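Local coordinates for protein RV1873 (Mycobacterium tuberculosis, PDB 2JEK) that is of unknown function but belongs to the DUF1810 family and folds as a compact, all-helical right-handed superhelix, at residues 15-20 / 72-77; 66-71 / 76-81; 103-108 / 123-128. One frame throughout, in Å; residues are numbered along the deposited sequence.

Interaction 1 (15-20 / 72-77)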
ATOM      1  N   TYR A  15      -0.377 -11.472 -10.329  1.00  8.12           N
ATOM      2  CA  TYR A  15      -0.514 -11.355 -11.769  1.00  8.60           C
ATOM      3  C   TYR A  15      -0.668  -9.916 -12.246  1.00  8.01           C
ATOM      4  O   TYR A  15      -0.229  -9.591 -13.338  1.00  8.80           O
ATOM      5  CB  TYR A  15      -1.669 -12.228 -12.289  1.00  9.73           C
ATOM      6  CG  TYR A  15      -1.584 -13.698 -11.913  1.00 12.14           C
ATOM      7  CD1 TYR A  15      -0.372 -14.369 -11.924  1.00 13.91           C
ATOM      8  CD2 TYR A  15      -2.725 -14.404 -11.565  1.00 14.99           C
ATOM      9  CE1 TYR A  15      -0.291 -15.719 -11.575  1.00 14.80           C
ATOM     10  CE2 TYR A  15      -2.665 -15.756 -11.236  1.00 15.28           C
ATOM     11  CZ  TYR A  15      -1.447 -16.399 -11.249  1.00 13.69           C
ATOM     12  OH  TYR A  15      -1.361 -17.727 -10.915  1.00 17.73           O
ATOM     13  N   ALA A  16      -1.312  -9.066 -11.443  1.00  7.73           N
ATOM     14  CA  ALA A  16      -1.405  -7.633 -11.767  1.00  7.82           C
ATOM     15  C   ALA A  16      -0.029  -6.981 -11.703  1.00  7.90           C
ATOM     16  O   ALA A  16       0.314  -6.134 -12.528  1.00  8.61           O
ATOM     17  CB  ALA A  16      -2.371  -6.920 -10.817  1.00  8.23           C
ATOM     18  N   GLN A  17       0.762  -7.386 -10.718  1.00  7.56           N
ATOM     19  CA  GLN A  17       2.100  -6.833 -10.566  1.00  7.44           C
ATOM     20  C   GLN A  17       3.067  -7.265 -11.663  1.00  9.17           C
ATOM     21  O   GLN A  17       3.963  -6.510 -12.030  1.00  8.86           O
ATOM     22  CB  GLN A  17       2.690  -7.193  -9.200  1.00  7.93           C
ATOM     23  CG  GLN A  17       2.053  -6.463  -8.018  1.00  7.33           C
ATOM     24  CD  GLN A  17       2.680  -6.871  -6.695  1.00  8.71           C
ATOM     25  OE1 GLN A  17       3.616  -7.660  -6.666  1.00  9.52           O
ATOM     26  NE2 GLN A  17       2.150  -6.350  -5.597  1.00  8.15           N
ATOM     27  N   ALA A  18       2.892  -8.472 -12.190  1.00  9.36           N
ATOM     28  CA  ALA A  18       3.916  -9.044 -13.074  1.00 10.57           C
ATOM     29  C   ALA A  18       4.360  -8.144 -14.230  1.00 11.19           C
ATOM     30  O   ALA A  18       5.559  -7.916 -14.366  1.00 11.85           O
ATOM     31  CB  ALA A  18       3.521 -10.426 -13.579  1.00 11.43           C
ATOM     32  N   PRO A  19       3.405  -7.620 -15.035  1.00 11.52           N
ATOM     33  CA  PRO A  19       3.823  -6.812 -16.204  1.00 11.76           C
ATOM     34  C   PRO A  19       4.461  -5.475 -15.872  1.00 12.14           C
ATOM     35  O   PRO A  19       5.087  -4.859 -16.756  1.00 13.24           O
ATOM     36  CB  PRO A  19       2.505  -6.552 -16.956  1.00 11.98           C
ATOM     37  CG  PRO A  19       1.535  -7.545 -16.409  1.00 13.44           C
ATOM     38  CD  PRO A  19       1.938  -7.760 -14.983  1.00 12.14           C
ATOM     39  N   VAL A  20       4.294  -5.010 -14.637  1.00 10.54           N
ATOM     40  CA  VAL A  20       4.724  -3.651 -14.292  1.00 10.79           C
ATOM     41  C   VAL A  20       5.727  -3.534 -13.138  1.00 10.03           C
ATOM     42  O   VAL A  20       6.228  -2.444 -12.878  1.00  9.09           O
ATOM     43  CB  VAL A  20       3.526  -2.726 -13.980  1.00 12.45           C
ATOM     44  CG1 VAL A  20       2.580  -2.628 -15.191  1.00 13.81           C
ATOM     45  CG2 VAL A  20       2.790  -3.205 -12.734  1.00 12.40           C
ATOM     46  N   ASP A  72       5.129 -14.913   0.297  1.00 11.73           N
ATOM     47  CA  ASP A  72       6.583 -14.752   0.187  1.00 11.65           C
ATOM     48  C   ASP A  72       7.043 -13.929  -1.033  1.00 10.36           C
ATOM     49  O   ASP A  72       8.236 -13.633  -1.190  1.00 11.44           O
ATOM     50  CB  ASP A  72       7.280 -16.121   0.222  1.00 12.11           C
ATOM     51  CG  ASP A  72       8.768 -16.021   0.555  1.00 16.56           C
ATOM     52  OD1 ASP A  72       9.157 -15.159   1.373  1.00 20.43           O
ATOM     53  OD2 ASP A  72       9.558 -16.802  -0.021  1.00 18.53           O
ATOM     54  N   LEU A  73       6.092 -13.551  -1.893  1.00  9.70           N
ATOM     55  CA  LEU A  73       6.364 -12.581  -2.947  1.00 10.19           C
ATOM     56  C   LEU A  73       5.779 -11.207  -2.577  1.00  9.33           C
ATOM     57  O   LEU A  73       6.497 -10.211  -2.575  1.00  9.48           O
ATOM     58  CB  LEU A  73       5.835 -13.050  -4.312  1.00 10.90           C
ATOM     59  CG  LEU A  73       6.333 -12.191  -5.481  1.00 13.14           C
ATOM     60  CD1 LEU A  73       7.802 -12.488  -5.785  1.00 15.36           C
ATOM     61  CD2 LEU A  73       5.470 -12.385  -6.719  1.00 16.34           C
ATOM     62  N   LEU A  74       4.495 -11.187  -2.239  1.00  9.02           N
ATOM     63  CA  LEU A  74       3.784  -9.917  -2.016  1.00  8.75           C
ATOM     64  C   LEU A  74       4.225  -9.165  -0.764  1.00  8.61           C
ATOM     65  O   LEU A  74       4.327  -7.943  -0.779  1.00  8.74           O
ATOM     66  CB  LEU A  74       2.277 -10.149  -1.970  1.00  8.38           C
ATOM     67  CG  LEU A  74       1.638 -10.726  -3.238  1.00  7.84           C
ATOM     68  CD1 LEU A  74       0.197 -11.110  -2.990  1.00  8.78           C
ATOM     69  CD2 LEU A  74       1.754  -9.761  -4.395  1.00  9.25           C
ATOM     70  N   GLY A  75       4.451  -9.889   0.331  1.00  8.54           N
ATOM     71  CA  GLY A  75       4.920  -9.266   1.572  1.00  8.83           C
ATOM     72  C   GLY A  75       6.270  -8.599   1.376  1.00  8.63           C
ATOM     73  O   GLY A  75       6.407  -7.398   1.619  1.00  7.83           O
ATOM     74  N   PRO A  76       7.292  -9.363   0.946  1.00  8.07           N
ATOM     75  CA  PRO A  76       8.584  -8.717   0.693  1.00  8.13           C
ATOM     76  C   PRO A  76       8.507  -7.547  -0.288  1.00  8.12           C
ATOM     77  O   PRO A  76       9.202  -6.544  -0.104  1.00  8.77           O
ATOM     78  CB  PRO A  76       9.449  -9.856   0.141  1.00  8.81           C
ATOM     79  CG  PRO A  76       8.882 -11.056   0.826  1.00  9.20           C
ATOM     80  CD  PRO A  76       7.387 -10.826   0.786  1.00  9.04           C
ATOM     81  N   ARG A  77       7.681  -7.671  -1.325  1.00  7.63           N
ATOM     82  CA  ARG A  77       7.543  -6.575  -2.289  1.00  6.98           C
ATOM     83  C   ARG A  77       6.953  -5.323  -1.631  1.00  6.94           C
ATOM     84  O   ARG A  77       7.387  -4.208  -1.911  1.00  7.72           O
ATOM     85  CB  ARG A  77       6.701  -6.997  -3.494  1.00  7.67           C
ATOM     86  CG  ARG A  77       7.465  -7.811  -4.504  1.00  7.62           C
ATOM     87  CD  ARG A  77       6.607  -8.083  -5.711  1.00  9.11           C
ATOM     88  NE  ARG A  77       7.372  -8.820  -6.707  1.00 11.28           N
ATOM     89  CZ  ARG A  77       6.889  -9.213  -7.877  1.00 12.18           C
ATOM     90  NH1 ARG A  77       5.631  -8.960  -8.207  1.00 11.15           N
ATOM     91  NH2 ARG A  77       7.679  -9.863  -8.718  1.00 12.20           N
TER
HETATM   92  O   HOH W   1       3.174  -6.276  -2.774  1.00  7.53           O

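Interaction 2 (66-71 / 76-81)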
ATOM      1  N   GLN A  66      -3.175  -9.657   6.503  1.00 10.01           N
ATOM      2  CA  GLN A  66      -2.182 -10.505   7.172  1.00 10.21           C
ATOM      3  C   GLN A  66      -1.673 -11.608   6.248  1.00  9.00           C
ATOM      4  O   GLN A  66      -0.470 -11.875   6.188  1.00 10.47           O
ATOM      5  CB  GLN A  66      -2.762 -11.081   8.458  1.00 10.37           C
ATOM      6  CG  GLN A  66      -2.993  -9.992   9.490  1.00 10.43           C
ATOM      7  CD  GLN A  66      -3.623 -10.469  10.773  1.00 11.73           C
ATOM      8  OE1 GLN A  66      -4.318 -11.488  10.805  1.00 14.93           O
ATOM      9  NE2 GLN A  66      -3.388  -9.715  11.853  1.00 12.35           N
ATOM     10  N   ALA A  67      -2.591 -12.212   5.503  1.00  9.28           N
ATOM     11  CA  ALA A  67      -2.205 -13.208   4.490  1.00 10.44           C
ATOM     12  C   ALA A  67      -1.310 -12.601   3.403  1.00 10.54           C
ATOM     13  O   ALA A  67      -0.370 -13.232   2.919  1.00 10.83           O
ATOM     14  CB  ALA A  67      -3.433 -13.843   3.883  1.00 11.01           C
ATOM     15  N   TYR A  68      -1.610 -11.361   3.031  1.00  9.69           N
ATOM     16  CA  TYR A  68      -0.835 -10.647   2.023  1.00  9.10           C
ATOM     17  C   TYR A  68       0.617 -10.491   2.488  1.00  9.33           C
ATOM     18  O   TYR A  68       1.570 -10.766   1.745  1.00 10.31           O
ATOM     19  CB  TYR A  68      -1.504  -9.289   1.778  1.00  8.06           C
ATOM     20  CG  TYR A  68      -0.952  -8.484   0.618  1.00  7.08           C
ATOM     21  CD1 TYR A  68      -1.671  -8.366  -0.578  1.00  6.21           C
ATOM     22  CD2 TYR A  68       0.282  -7.841   0.721  1.00  7.81           C
ATOM     23  CE1 TYR A  68      -1.173  -7.622  -1.629  1.00  6.70           C
ATOM     24  CE2 TYR A  68       0.788  -7.102  -0.339  1.00  7.80           C
ATOM     25  CZ  TYR A  68       0.060  -7.012  -1.508  1.00  5.71           C
ATOM     26  OH  TYR A  68       0.520  -6.288  -2.584  1.00  7.34           O
ATOM     27  N   LEU A  69       0.773 -10.086   3.747  1.00  8.79           N
ATOM     28  CA  LEU A  69       2.097  -9.939   4.332  1.00  9.28           C
ATOM     29  C   LEU A  69       2.864 -11.251   4.440  1.00 11.04           C
ATOM     30  O   LEU A  69       4.085 -11.259   4.317  1.00 12.18           O
ATOM     31  CB  LEU A  69       2.003  -9.282   5.702  1.00  9.44           C
ATOM     32  CG  LEU A  69       1.596  -7.806   5.695  1.00  9.91           C
ATOM     33  CD1 LEU A  69       1.424  -7.366   7.128  1.00 14.11           C
ATOM     34  CD2 LEU A  69       2.646  -6.956   5.010  1.00 14.31           C
ATOM     35  N   GLN A  70       2.148 -12.342   4.689  1.00 11.66           N
ATOM     36  CA  GLN A  70       2.780 -13.663   4.808  1.00 13.59           C
ATOM     37  C   GLN A  70       3.243 -14.194   3.459  1.00 13.41           C
ATOM     38  O   GLN A  70       4.144 -15.040   3.393  1.00 15.13           O
ATOM     39  CB  GLN A  70       1.804 -14.676   5.397  1.00 13.92           C
ATOM     40  CG  GLN A  70       1.500 -14.503   6.867  1.00 18.56           C
ATOM     41  CD  GLN A  70       0.432 -15.476   7.338  1.00 26.41           C
ATOM     42  OE1 GLN A  70      -0.629 -15.612   6.713  1.00 27.90           O
ATOM     43  NE2 GLN A  70       0.706 -16.159   8.443  1.00 29.67           N
ATOM     44  N   HIS A  71       2.614 -13.721   2.386  1.00 11.69           N
ATOM     45  CA  HIS A  71       2.911 -14.212   1.040  1.00 11.49           C
ATOM     46  C   HIS A  71       4.363 -13.897   0.709  1.00 12.12           C
ATOM     47  O   HIS A  71       4.799 -12.754   0.836  1.00 11.97           O
ATOM     48  CB  HIS A  71       1.968 -13.559   0.026  1.00 10.86           C
ATOM     49  CG  HIS A  71       2.009 -14.185  -1.332  1.00 10.50           C
ATOM     50  ND1 HIS A  71       3.044 -13.975  -2.214  1.00 12.23           N
ATOM     51  CD2 HIS A  71       1.134 -15.004  -1.961  1.00 12.66           C
ATOM     52  CE1 HIS A  71       2.814 -14.652  -3.327  1.00 12.27           C
ATOM     53  NE2 HIS A  71       1.660 -15.283  -3.200  1.00 13.32           N
ATOM     54  N   PRO A  76       7.292  -9.363   0.946  1.00  8.07           N
ATOM     55  CA  PRO A  76       8.584  -8.717   0.693  1.00  8.13           C
ATOM     56  C   PRO A  76       8.507  -7.547  -0.288  1.00  8.12           C
ATOM     57  O   PRO A  76       9.202  -6.544  -0.104  1.00  8.77           O
ATOM     58  CB  PRO A  76       9.449  -9.856   0.141  1.00  8.81           C
ATOM     59  CG  PRO A  76       8.882 -11.056   0.826  1.00  9.20           C
ATOM     60  CD  PRO A  76       7.387 -10.826   0.786  1.00  9.04           C
ATOM     61  N   ARG A  77       7.681  -7.671  -1.325  1.00  7.63           N
ATOM     62  CA  ARG A  77       7.543  -6.575  -2.289  1.00  6.98           C
ATOM     63  C   ARG A  77       6.953  -5.323  -1.631  1.00  6.94           C
ATOM     64  O   ARG A  77       7.387  -4.208  -1.911  1.00  7.72           O
ATOM     65  CB  ARG A  77       6.701  -6.997  -3.494  1.00  7.67           C
ATOM     66  CG  ARG A  77       7.465  -7.811  -4.504  1.00  7.62           C
ATOM     67  CD  ARG A  77       6.607  -8.083  -5.711  1.00  9.11           C
ATOM     68  NE  ARG A  77       7.372  -8.820  -6.707  1.00 11.28           N
ATOM     69  CZ  ARG A  77       6.889  -9.213  -7.877  1.00 12.18           C
ATOM     70  NH1 ARG A  77       5.631  -8.960  -8.207  1.00 11.15           N
ATOM     71  NH2 ARG A  77       7.679  -9.863  -8.718  1.00 12.20           N
ATOM     72  N   LEU A  78       5.960  -5.503  -0.764  1.00  7.04           N
ATOM     73  CA  LEU A  78       5.356  -4.360  -0.084  1.00  7.70           C
ATOM     74  C   LEU A  78       6.360  -3.657   0.823  1.00  7.40           C
ATOM     75  O   LEU A  78       6.402  -2.426   0.887  1.00  7.89           O
ATOM     76  CB  LEU A  78       4.099  -4.784   0.683  1.00  7.87           C
ATOM     77  CG  LEU A  78       3.365  -3.655   1.412  1.00  7.82           C
ATOM     78  CD1 LEU A  78       2.869  -2.589   0.434  1.00  8.46           C
ATOM     79  CD2 LEU A  78       2.196  -4.176   2.215  1.00  9.89           C
ATOM     80  N   HIS A  79       7.194  -4.438   1.507  1.00  7.38           N
ATOM     81  CA  HIS A  79       8.242  -3.835   2.319  1.00  7.43           C
ATOM     82  C   HIS A  79       9.284  -3.151   1.432  1.00  8.17           C
ATOM     83  O   HIS A  79       9.789  -2.068   1.765  1.00  9.33           O
ATOM     84  CB  HIS A  79       8.914  -4.876   3.209  1.00  8.52           C
ATOM     85  CG  HIS A  79       8.050  -5.360   4.330  1.00  8.15           C
ATOM     86  ND1 HIS A  79       7.797  -4.601   5.451  1.00 12.24           N
ATOM     87  CD2 HIS A  79       7.419  -6.540   4.525  1.00 11.97           C
ATOM     88  CE1 HIS A  79       7.037  -5.288   6.285  1.00 13.38           C
ATOM     89  NE2 HIS A  79       6.792  -6.468   5.745  1.00 15.29           N
ATOM     90  N   GLU A  80       9.611  -3.775   0.297  1.00  8.86           N
ATOM     91  CA  GLU A  80      10.533  -3.142  -0.648  1.00  9.96           C
ATOM     92  C   GLU A  80      10.011  -1.783  -1.099  1.00  8.90           C
ATOM     93  O   GLU A  80      10.736  -0.786  -1.078  1.00  9.85           O
ATOM     94  CB  GLU A  80      10.777  -4.041  -1.866  1.00  9.87           C
ATOM     95  CG  GLU A  80      11.396  -3.310  -3.062  1.00 11.32           C
ATOM     96  CD  GLU A  80      11.823  -4.248  -4.172  1.00 12.05           C
ATOM     97  OE1 GLU A  80      11.054  -5.182  -4.496  1.00 14.13           O
ATOM     98  OE2 GLU A  80      12.919  -4.032  -4.735  1.00 16.61           O
ATOM     99  N   CYS A  81       8.736  -1.739  -1.478  1.00  7.56           N
ATOM    100  CA  CYS A  81       8.158  -0.519  -2.030  1.00  7.94           C
ATOM    101  C   CYS A  81       8.036   0.542  -0.961  1.00  7.69           C
ATOM    102  O   CYS A  81       8.290   1.706  -1.219  1.00  8.08           O
ATOM    103  CB  CYS A  81       6.804  -0.829  -2.660  1.00  7.92           C
ATOM    104  SG  CYS A  81       6.927  -1.770  -4.201  1.00  8.02           S
TER
HETATM  105  O   HOH W   2       5.848  -9.203   5.607  1.00 31.04           O

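Interaction 3 (103-108 / 123-128). With SO4 (sulfate ion), chain B.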
ATOM      1  N   LEU A 103      -3.390   9.814  -0.759  1.00  9.61           N
ATOM      2  CA  LEU A 103      -4.372   9.292   0.180  1.00 10.07           C
ATOM      3  C   LEU A 103      -4.406   7.770   0.124  1.00  9.22           C
ATOM      4  O   LEU A 103      -4.531   7.103   1.161  1.00  9.14           O
ATOM      5  CB  LEU A 103      -5.758   9.866  -0.106  1.00 12.29           C
ATOM      6  CG  LEU A 103      -5.874  11.395  -0.107  1.00 17.87           C
ATOM      7  CD1 LEU A 103      -7.321  11.840  -0.321  1.00 24.74           C
ATOM      8  CD2 LEU A 103      -5.305  12.001   1.174  1.00 23.15           C
ATOM      9  N   LYS A 104      -4.292   7.216  -1.082  1.00  8.01           N
ATOM     10  CA  LYS A 104      -4.226   5.769  -1.234  1.00  8.18           C
ATOM     11  C   LYS A 104      -3.060   5.183  -0.434  1.00  7.77           C
ATOM     12  O   LYS A 104      -3.216   4.159   0.242  1.00  7.53           O
ATOM     13  CB  LYS A 104      -4.115   5.388  -2.710  1.00  9.05           C
ATOM     14  CG  LYS A 104      -5.413   5.558  -3.490  1.00 10.67           C
ATOM     15  CD  LYS A 104      -5.296   4.948  -4.889  1.00 14.74           C
ATOM     16  CE  LYS A 104      -6.589   5.081  -5.688  1.00 16.59           C
ATOM     17  NZ  LYS A 104      -7.692   4.292  -5.087  1.00 18.26           N
ATOM     18  N   LEU A 105      -1.905   5.842  -0.484  1.00  7.09           N
ATOM     19  CA  LEU A 105      -0.742   5.360   0.240  1.00  7.95           C
ATOM     20  C   LEU A 105      -0.984   5.429   1.734  1.00  7.99           C
ATOM     21  O   LEU A 105      -0.687   4.482   2.469  1.00  7.56           O
ATOM     22  CB  LEU A 105       0.489   6.170  -0.124  1.00  7.49           C
ATOM     23  CG  LEU A 105       1.787   5.723   0.555  1.00  7.50           C
ATOM     24  CD1 LEU A 105       2.138   4.281   0.241  1.00  9.26           C
ATOM     25  CD2 LEU A 105       2.921   6.625   0.134  1.00  8.67           C
ATOM     26  N   CYS A 106      -1.536   6.542   2.197  1.00  7.81           N
ATOM     27  CA  CYS A 106      -1.871   6.642   3.611  1.00  7.43           C
ATOM     28  C   CYS A 106      -2.784   5.490   4.046  1.00  7.32           C
ATOM     29  O   CYS A 106      -2.564   4.861   5.086  1.00  7.02           O
ATOM     30  CB  CYS A 106      -2.515   7.994   3.899  1.00  7.48           C
ATOM     31  SG  CYS A 106      -2.831   8.245   5.640  1.00 10.13           S
ATOM     32  N   SER A 107      -3.822   5.214   3.260  1.00  7.98           N
ATOM     33  CA  SER A 107      -4.745   4.130   3.570  1.00  7.88           C
ATOM     34  C   SER A 107      -4.046   2.777   3.600  1.00  7.09           C
ATOM     35  O   SER A 107      -4.325   1.946   4.467  1.00  7.21           O
ATOM     36  CB  SER A 107      -5.885   4.087   2.554  1.00  8.30           C
ATOM     37  OG  SER A 107      -6.594   5.325   2.567  1.00  9.95           O
ATOM     38  N   SER A 108      -3.145   2.552   2.640  1.00  6.44           N
ATOM     39  CA  SER A 108      -2.396   1.300   2.583  1.00  6.66           C
ATOM     40  C   SER A 108      -1.501   1.139   3.815  1.00  6.66           C
ATOM     41  O   SER A 108      -1.500   0.096   4.471  1.00  7.09           O
ATOM     42  CB  SER A 108      -1.566   1.241   1.298  1.00  6.74           C
ATOM     43  OG  SER A 108      -0.898  -0.010   1.183  1.00  6.89           O
ATOM     44  N   VAL A 123       4.836   2.366   9.644  1.00  9.32           N
ATOM     45  CA  VAL A 123       4.675   3.447  10.608  1.00  9.66           C
ATOM     46  C   VAL A 123       5.697   4.550  10.347  1.00  9.72           C
ATOM     47  O   VAL A 123       5.367   5.733  10.451  1.00  9.01           O
ATOM     48  CB  VAL A 123       4.745   2.933  12.063  1.00 10.02           C
ATOM     49  CG1 VAL A 123       4.478   4.075  13.022  1.00 12.00           C
ATOM     50  CG2 VAL A 123       3.701   1.860  12.280  1.00 12.30           C
ATOM     51  N   ALA A 124       6.917   4.175   9.973  1.00  9.22           N
ATOM     52  CA  ALA A 124       7.947   5.154   9.617  1.00  9.44           C
ATOM     53  C   ALA A 124       7.499   6.030   8.451  1.00  9.00           C
ATOM     54  O   ALA A 124       7.755   7.242   8.440  1.00  9.05           O
ATOM     55  CB  ALA A 124       9.267   4.473   9.290  1.00  9.94           C
ATOM     56  N   LEU A 125       6.824   5.428   7.470  1.00  7.88           N
ATOM     57  CA  LEU A 125       6.357   6.196   6.311  1.00  8.63           C
ATOM     58  C   LEU A 125       5.300   7.207   6.777  1.00  8.03           C
ATOM     59  O   LEU A 125       5.350   8.390   6.410  1.00  8.44           O
ATOM     60  CB  LEU A 125       5.833   5.273   5.200  1.00  8.12           C
ATOM     61  CG  LEU A 125       5.747   5.895   3.797  1.00  8.18           C
ATOM     62  CD1 LEU A 125       5.818   4.798   2.751  1.00  8.47           C
ATOM     63  CD2 LEU A 125       4.465   6.717   3.614  1.00  9.57           C
ATOM     64  N   LEU A 126       4.357   6.755   7.599  1.00  7.59           N
ATOM     65  CA  LEU A 126       3.340   7.664   8.145  1.00  8.18           C
ATOM     66  C   LEU A 126       3.960   8.793   8.966  1.00  8.46           C
ATOM     67  O   LEU A 126       3.528   9.953   8.888  1.00  8.57           O
ATOM     68  CB  LEU A 126       2.304   6.893   8.972  1.00  8.30           C
ATOM     69  CG  LEU A 126       1.407   5.939   8.166  1.00  8.21           C
ATOM     70  CD1 LEU A 126       0.569   5.039   9.066  1.00  9.98           C
ATOM     71  CD2 LEU A 126       0.494   6.687   7.183  1.00 10.19           C
ATOM     72  N   ALA A 127       4.997   8.458   9.738  1.00  7.91           N
ATOM     73  CA  ALA A 127       5.677   9.452  10.574  1.00  9.16           C
ATOM     74  C   ALA A 127       6.395  10.486   9.712  1.00 10.02           C
ATOM     75  O   ALA A 127       6.345  11.688   9.990  1.00 10.32           O
ATOM     76  CB  ALA A 127       6.659   8.763  11.520  1.00  9.39           C
ATOM     77  N   LYS A 128       7.061  10.026   8.658  1.00  9.90           N
ATOM     78  CA  LYS A 128       7.882  10.910   7.835  1.00 10.71           C
ATOM     79  C   LYS A 128       7.037  11.818   6.953  1.00 11.10           C
ATOM     80  O   LYS A 128       7.343  13.010   6.775  1.00 11.14           O
ATOM     81  CB  LYS A 128       8.845  10.094   6.959  1.00 10.23           C
ATOM     82  CG  LYS A 128       9.695  10.965   6.036  1.00 10.97           C
ATOM     83  CD  LYS A 128      10.828  10.183   5.419  1.00 12.51           C
ATOM     84  CE  LYS A 128      11.563  11.005   4.366  1.00 13.36           C
ATOM     85  NZ  LYS A 128      12.759  10.295   3.842  1.00 14.13           N
TER
HETATM   86  S   SO4 B1146      15.207   9.891   6.437  0.80 22.74           S
HETATM   87  O1  SO4 B1146      16.526  10.300   6.916  0.80 23.04           O
HETATM   88  O2  SO4 B1146      14.431  11.065   6.048  0.80 22.98           O
HETATM   89  O3  SO4 B1146      14.510   9.128   7.467  0.80 25.85           O
HETATM   90  O4  SO4 B1146      15.403   9.059   5.247  0.80 26.10           O

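Interaction 1 (15-20 / 72-77)
Q17 and R77 find each other because the first torsion of Q17 sets CG anti to the carbonyl carbon (chi1 -71°), R77 does the same, and both chains then run out extended. The two side chains slide past one another in opposite directions, so the Q17 amide comes alongside the far half of the arginine instead of meeting it head-on. The outcome is one direct hydrogen bond, from R77 NH1 to Q17 OE1 at 2.9 Å. It is nearly straight, with an N-H...O angle of 167°. The acceptor lies in the guanidinium plane, at its edge, and the donor lies in the carbonyl plane of the amide; with the amide and guanidinium planes 29° apart, the two flat groups are close to coplanar. Alongside this bond R77 CD comes within 3.2 Å of Q17 OE1, and the same NH1 passes near Q17 CB. One face of the guanidinium is covered by L73 CD2, 3.6 Å above its plane and over its centre, while Y21 makes a cation-pi contact with R77.

The contact joins the last turn of helix 11-17 to the first turn of helix 74-87 within this all-helical superhelix, residues 52 apart in sequence at the nearest ends of the segments. Q17 is buried, and both ends of its amide are used. NE2 donates to a water at 3.0 Å, and that water donates in turn to the backbone oxygen of L74, 2.8 Å from it. NE2 is also hydrogen-bonded to F40 O, so its two partners and the R77 bond together define which way the amide is turned. L74 CD2 also touches the amide, 3.6 Å from both Q17 OE1 and Q17 NE2, the leucine crossing it obliquely.

Interaction 2 (66-71 / 76-81)
The apolar part of the contact centres on L78, whose CD2 methyl reaches two residues of helix 62-70 at once. It lies 4.1 Å from Y68 CE2 and 4.0 Å from L69 CD2. The leucine and the tyrosine cross at about a right angle, and L78 CB also approaches the same ring carbon. With chi1 -172°, Y68 has its ring anti to the backbone N, which brings CE2 up to L78; on the other helix L78 likewise places CG anti to its own N. Outside these segments F112 touches Y68, L69 and L78, continuing the apolar layer onto helix 101-115. L69 CD2 also comes 4.2 Å from H79 NE2, meeting that ring obliquely. At the turn, H71 O and P76 CD make a close packing contact at 3.2 Å.

The polar links are a water bridge and a helix cap. One water lies in the plane of the H79 ring, at its edge, 2.9 Å from H79 NE2, and donates to L69 O at 3.0 Å. ND1 of this imidazole is hydrogen-bonded to D121, while F122 stacks on the ring, so several partners fix its orientation. H71 ND1 caps the N-terminal end of helix 74-87, hydrogen-bonded to L73 N and L74 N.

The axes of segments 66-70 and 76-81 approach to 9.7 Å, with their N-to-C directions 88° apart. Two consecutive helices are thus joined by a short turn and set at about a right angle, as in an alpha-alpha corner.

Interaction 3 (103-108 / 123-128)
L125 meets L105 where helix 101-115 packs on helix 120-129, and its path can be followed atom by atom. CB leaves the backbone in the direction of segment 103-108, and chi1 of -161° places CG anti to the backbone N. CB and CG themselves make no close approach to that segment; the branch that does is CD2, which comes 3.8 Å from L105 CD2 and 4.2 Å from L105 CG. The two leucines therefore meet tip to tip, methyl against methyl. Around it, L125 also packs on T82, V85 and N86 of helix 74-87 and on M109, so the leucine sits where three helices converge.

Here helix 101-115 and helix 120-129, consecutive in the chain, pack together in the interior of the superhelical fold, with C106 and L126 nearest in backbone at 7.0 Å between CA atoms. These two residues form the second apolar pair: L126 CD2 touches C106 SG at 4.0 Å and lies 4.1 Å from C106 O. All four touching residues are buried, and no hydrogen bond links the two segments.

The K128 chain, extended beyond CG, ends at a sulfate ion probably taken from the crystallisation liquor. K128 NZ donates to sulfate O2 at 2.9 Å and weakly to O4 at 3.2 Å; NZ is also hydrogen-bonded to the backbone oxygens of N86 and V88, and Q89 NE2 binds the same ion.

How the interactions relate
Interactions 1 and 2 are neighbours, with centres 9 Å apart, and they share P76 and R77 on helix 74-87. They touch directly: Y68 OH packs 3.4 Å from Q17 NE2, and Y68 CE2 lies 3.7 Å from L74 O, so the tyrosine of interaction 2 also borders the polar link of interaction 1. Interaction 3 comes later in the chain. Its centre is about 15 Å from that of interaction 2, with nearest atoms about 5 Å apart, and about 20 Å from that of interaction 1, on the opposite side of the chain's centre. Helix 74-87 still connects all three, since its later residues pack against L125. No active site is known; the sulfate lies beside 123-128.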